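Local coordinates for protein D-threo-3-hydroxyaspartate dehydratase (Delftia, PDB 3WQC) that deaminates D-threo-3-hydroxyaspartate to oxaloacetate and ammonia with the help of pyridoxal 5'-phosphate and a divalent metal ion, at residues B[184-189]-B[227-232]; B[194-199]-B[233-238]. One frame throughout, in Å; residues are numbered along the deposited sequence.

Strand 175-180 of the parallel barrel sheet runs into the loop that holds residues 184-189. Helix 192-215 follows and carries 194-199. The chain then returns through strand 222-225. Just beyond that strand, residues 227-232 cap and form most of helix 228-233. Residues 233-238 lead on toward strand 242-243. Contact 1 closes a loop of 37 residues and contact 2 one of 33. The two loops cross, since their segments alternate along the chain. Together they tie the loop before helix 192-215 and the first turns of that helix to the short helix 228-233 and the loop that follows it. Contact 1 lies at the phosphate and contact 2 farther out. Leu195 on Pro229 and Leu198 on Ser186 join them.

Contact 1 of 2, residues B[184-189]-B[227-232]; sequences GSSYEL and STPTAL. With PLP (pyridoxal-5'-phosphate), chain J.
Tyr187 and the N-terminal turn of helix 228-233 meet on one oxygen of the cofactor phosphate. Tyr187 OH donates to PLP O2P at 2.5 Å, a very short bond, and O2P lies at the edge of the ring, in its plane. Thr228 N reaches the same O2P at 3.0 Å with an almost straight N-H (179°). Thr228 OG1 holds PLP O1P at 2.6 Å. A phosphate held at a helix N-terminus is the cofactor-binding arrangement of this alanine racemase-like barrel, and the helix dipole probably helps to balance its charge. Beside it, Ser186 OG and the N-cap Ser227 OG share a hydrogen bond of 2.9 Å. Chi1 of 69° and 64° sets each hydroxyl between its own backbone N and carbonyl carbon, which brings the two oxygens together. Pro229 packs against both Ser186 and the tyrosine: its CD lies 3.8 Å from Tyr187 CE1, and the two side chains cross at about a right angle. A phenylalanine at Tyr187 would probably keep much of this packing but leave O2P without its hydroxyl donor. Met255 of helix 253-258 packs on Tyr187 and Pro229, while Leu195 and Leu198 of helix 192-215 flank the proline and Ser186.

Contact 2 of 2, residues B[194-199]-B[233-238]; sequences ALQALA and AASRLD
Small side chains let the loop after helix 228-233 press closely against helix 192-215. The contact packs a helix of the barrel on the chain as it leaves the short phosphate-binding helix, away from the cofactor site itself. Ala199 CB sits 3.6 Å from Ala234 CA, and its methyl also meets Ala234 CB at 3.8 Å. One turn earlier on the helix, Leu195 CB meets Ala233 CB at 3.7 Å. These methyl and methylene contacts make up the tight, apolar half. Backbones are close here too: the CA atoms of Ala199 and Ala234 are 5.0 Å apart.

The other half is polar and open to solvent. Gln196 has CG anti to its backbone N (chi1 180°) and runs on extended. Its CG passes Ser235 OG at only van der Waals range, and no direct hydrogen bond joins the two segments. Two waters do the joining. Water 1 donates to Gln196 O at 2.8 Å and accepts from Ser235 N at 2.9 Å. Water 2 accepts from Gln196 NE2 at 3.2 Å, and it is also hydrogen-bonded to Ser235 OG.

Farther along, Arg203 binds the carbonyl of Asp238. Arg40 of helix 27-44 takes the carbonyl of Ala234. The chemistry therefore implies a seam held directly by apolar contact on its buried side. On the solvent side, water supplies the hydrogen bonds that the helix and the loop do not make with each other.

Contact 1 of 2, residues B[184-189]-B[227-232]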
# COMPACT_ATOMS: atom_id res chain seq x y z
N GLY B 184 -5.31 -4.66 20.45
CA GLY B 184 -4.34 -4.76 19.33
C GLY B 184 -2.92 -5.04 19.77
O GLY B 184 -2.08 -5.41 18.93
N SER B 185 -2.63 -4.93 21.07
CA SER B 185 -1.30 -5.28 21.58
C SER B 185 -1.14 -6.79 21.49
O SER B 185 0.02 -7.23 21.65
CB SER B 185 -1.08 -4.86 23.04
OG SER B 185 -1.91 -5.63 23.94
N SER B 186 -2.18 -7.57 21.17
CA SER B 186 -2.03 -9.03 20.98
C SER B 186 -1.01 -9.34 19.84
O SER B 186 -0.40 -10.45 19.83
CB SER B 186 -3.38 -9.68 20.70
OG SER B 186 -3.85 -9.27 19.39
N TYR B 187 -0.77 -8.38 18.95
CA TYR B 187 0.13 -8.64 17.80
C TYR B 187 1.56 -8.64 18.21
O TYR B 187 2.41 -9.05 17.44
CB TYR B 187 -0.09 -7.56 16.75
CG TYR B 187 -1.31 -7.85 15.87
CD1 TYR B 187 -2.62 -8.05 16.39
CD2 TYR B 187 -1.16 -7.90 14.46
CE1 TYR B 187 -3.72 -8.26 15.56
CE2 TYR B 187 -2.26 -8.14 13.63
CZ TYR B 187 -3.53 -8.31 14.16
OH TYR B 187 -4.58 -8.56 13.31
N GLU B 188 1.84 -8.21 19.46
CA GLU B 188 3.23 -8.25 19.97
C GLU B 188 3.52 -9.59 20.64
O GLU B 188 4.68 -9.78 21.08
CB GLU B 188 3.43 -7.08 20.96
CG GLU B 188 3.38 -5.66 20.31
CD GLU B 188 2.85 -4.63 21.30
OE1 GLU B 188 3.09 -4.72 22.55
OE2 GLU B 188 2.12 -3.72 20.85
N LEU B 189 2.56 -10.50 20.76
CA LEU B 189 2.73 -11.73 21.58
C LEU B 189 2.99 -12.91 20.65
O LEU B 189 2.73 -12.82 19.42
CB LEU B 189 1.43 -12.02 22.37
CG LEU B 189 1.14 -10.83 23.36
CD1 LEU B 189 -0.15 -11.09 24.15
CD2 LEU B 189 2.34 -10.46 24.26
N SER B 227 -9.65 -9.04 18.68
CA SER B 227 -8.64 -9.00 17.64
C SER B 227 -8.61 -10.49 17.24
O SER B 227 -9.08 -11.36 18.01
CB SER B 227 -7.28 -8.53 18.17
OG SER B 227 -6.77 -9.46 19.14
N THR B 228 -8.04 -10.83 16.09
CA THR B 228 -8.03 -12.24 15.69
C THR B 228 -7.29 -13.07 16.77
O THR B 228 -7.77 -14.13 17.14
CB THR B 228 -7.45 -12.39 14.24
OG1 THR B 228 -8.54 -12.10 13.36
CG2 THR B 228 -7.02 -13.87 14.01
N PRO B 229 -6.08 -12.63 17.21
CA PRO B 229 -5.38 -13.54 18.18
C PRO B 229 -6.19 -13.75 19.48
O PRO B 229 -6.20 -14.86 20.02
CB PRO B 229 -4.07 -12.80 18.44
CG PRO B 229 -3.86 -11.95 17.14
CD PRO B 229 -5.23 -11.50 16.76
N THR B 230 -6.78 -12.67 20.04
CA THR B 230 -7.53 -12.85 21.32
C THR B 230 -8.84 -13.55 21.06
O THR B 230 -9.31 -14.28 21.94
CB THR B 230 -7.79 -11.54 22.07
OG1 THR B 230 -8.39 -10.57 21.17
CG2 THR B 230 -6.45 -10.99 22.58
N ALA B 231 -9.45 -13.38 19.88
CA ALA B 231 -10.69 -14.18 19.59
C ALA B 231 -10.41 -15.68 19.67
O ALA B 231 -11.23 -16.48 20.15
CB ALA B 231 -11.31 -13.85 18.24
N LEU B 232 -9.26 -16.07 19.11
CA LEU B 232 -8.87 -17.48 19.04
C LEU B 232 -8.31 -18.04 20.34
O LEU B 232 -8.29 -19.27 20.55
CB LEU B 232 -7.89 -17.70 17.89
CG LEU B 232 -8.57 -17.48 16.50
CD1 LEU B 232 -7.48 -17.46 15.38
CD2 LEU B 232 -9.70 -18.47 16.19
N1 PLP J . -11.73 -4.26 15.97
C2 PLP J . -11.18 -3.09 15.58
C2A PLP J . -11.61 -1.79 16.22
C3 PLP J . -10.19 -3.11 14.53
O3 PLP J . -9.67 -1.96 14.13
C4 PLP J . -9.82 -4.38 13.97
C4A PLP J . -8.87 -4.40 12.90
C5 PLP J . -10.46 -5.56 14.44
C6 PLP J . -11.37 -5.46 15.51
C5A PLP J . -10.10 -6.92 13.89
O4P PLP J . -8.70 -7.26 14.30
P PLP J . -7.98 -8.44 13.51
O1P PLP J . -8.99 -9.53 13.51
O2P PLP J . -6.80 -8.75 14.37
O3P PLP J . -7.68 -8.01 12.13

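Contact 2 of 2, residues B[194-199]-B[233-238]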
# COMPACT_ATOMS: atom_id res chain seq x y z
N ALA B 194 0.45 -16.10 26.96
CA ALA B 194 0.35 -14.64 26.97
C ALA B 194 -0.91 -14.21 26.24
O ALA B 194 -1.54 -13.23 26.65
CB ALA B 194 1.58 -14.04 26.34
N LEU B 195 -1.25 -14.92 25.14
CA LEU B 195 -2.47 -14.53 24.38
C LEU B 195 -3.72 -14.79 25.23
O LEU B 195 -4.69 -14.04 25.18
CB LEU B 195 -2.56 -15.33 23.07
CG LEU B 195 -1.57 -14.90 21.98
CD1 LEU B 195 -1.51 -16.01 20.92
CD2 LEU B 195 -2.01 -13.59 21.35
N GLN B 196 -3.77 -15.93 25.94
CA GLN B 196 -4.94 -16.26 26.74
C GLN B 196 -5.10 -15.20 27.85
O GLN B 196 -6.22 -14.75 28.14
CB GLN B 196 -4.80 -17.69 27.34
CG GLN B 196 -6.01 -18.12 28.23
CD GLN B 196 -5.83 -19.53 28.81
OE1 GLN B 196 -5.62 -20.49 28.09
NE2 GLN B 196 -5.90 -19.63 30.09
N ALA B 197 -3.99 -14.78 28.45
CA ALA B 197 -4.02 -13.78 29.56
C ALA B 197 -4.49 -12.44 28.99
O ALA B 197 -5.32 -11.77 29.64
CB ALA B 197 -2.63 -13.62 30.22
N LEU B 198 -4.01 -12.04 27.81
CA LEU B 198 -4.42 -10.73 27.23
C LEU B 198 -5.90 -10.81 26.87
O LEU B 198 -6.59 -9.83 27.09
CB LEU B 198 -3.50 -10.36 26.05
CG LEU B 198 -3.98 -9.04 25.35
CD1 LEU B 198 -3.89 -7.82 26.29
CD2 LEU B 198 -3.13 -8.90 24.12
N ALA B 199 -6.37 -11.96 26.34
CA ALA B 199 -7.78 -12.10 25.95
C ALA B 199 -8.60 -11.87 27.22
O ALA B 199 -9.71 -11.28 27.15
CB ALA B 199 -8.06 -13.42 25.27
N ALA B 233 -7.91 -17.15 21.24
CA ALA B 233 -7.23 -17.56 22.48
C ALA B 233 -8.13 -17.46 23.72
O ALA B 233 -7.75 -18.07 24.75
CB ALA B 233 -5.93 -16.80 22.66
N ALA B 234 -9.28 -16.73 23.66
CA ALA B 234 -10.03 -16.46 24.89
C ALA B 234 -10.50 -17.79 25.48
O ALA B 234 -11.08 -18.58 24.77
CB ALA B 234 -11.16 -15.49 24.59
N SER B 235 -10.26 -18.05 26.76
CA SER B 235 -10.89 -19.26 27.38
C SER B 235 -12.33 -19.11 27.66
O SER B 235 -13.08 -20.09 27.53
CB SER B 235 -10.19 -19.83 28.62
OG SER B 235 -9.62 -18.85 29.36
N ARG B 236 -12.70 -17.92 28.14
CA ARG B 236 -14.11 -17.64 28.50
C ARG B 236 -14.46 -16.25 28.00
O ARG B 236 -13.57 -15.39 27.87
CB ARG B 236 -14.32 -17.71 30.03
CG ARG B 236 -13.53 -16.61 30.75
CD ARG B 236 -13.83 -16.53 32.23
NE ARG B 236 -12.95 -15.64 32.97
CZ ARG B 236 -13.29 -15.18 34.17
NH1 ARG B 236 -14.45 -15.54 34.66
NH2 ARG B 236 -12.48 -14.45 34.91
N LEU B 237 -15.73 -16.02 27.72
CA LEU B 237 -16.20 -14.72 27.28
C LEU B 237 -17.39 -14.21 28.06
O LEU B 237 -18.29 -13.57 27.49
CB LEU B 237 -16.45 -14.64 25.74
CG LEU B 237 -15.15 -14.73 24.91
CD1 LEU B 237 -15.42 -14.96 23.38
CD2 LEU B 237 -14.21 -13.52 25.11
N ASP B 238 -17.45 -14.60 29.35
CA ASP B 238 -18.59 -14.18 30.17
C ASP B 238 -18.80 -12.64 30.09
O ASP B 238 -17.78 -11.88 30.20
CB ASP B 238 -18.38 -14.60 31.60
CG ASP B 238 -18.19 -16.04 31.71
OD1 ASP B 238 -17.07 -16.52 31.49
OD2 ASP B 238 -19.18 -16.71 32.12
O HOH W 1 -8.71 -16.08 28.17
O HOH W 2 -7.71 -17.14 30.80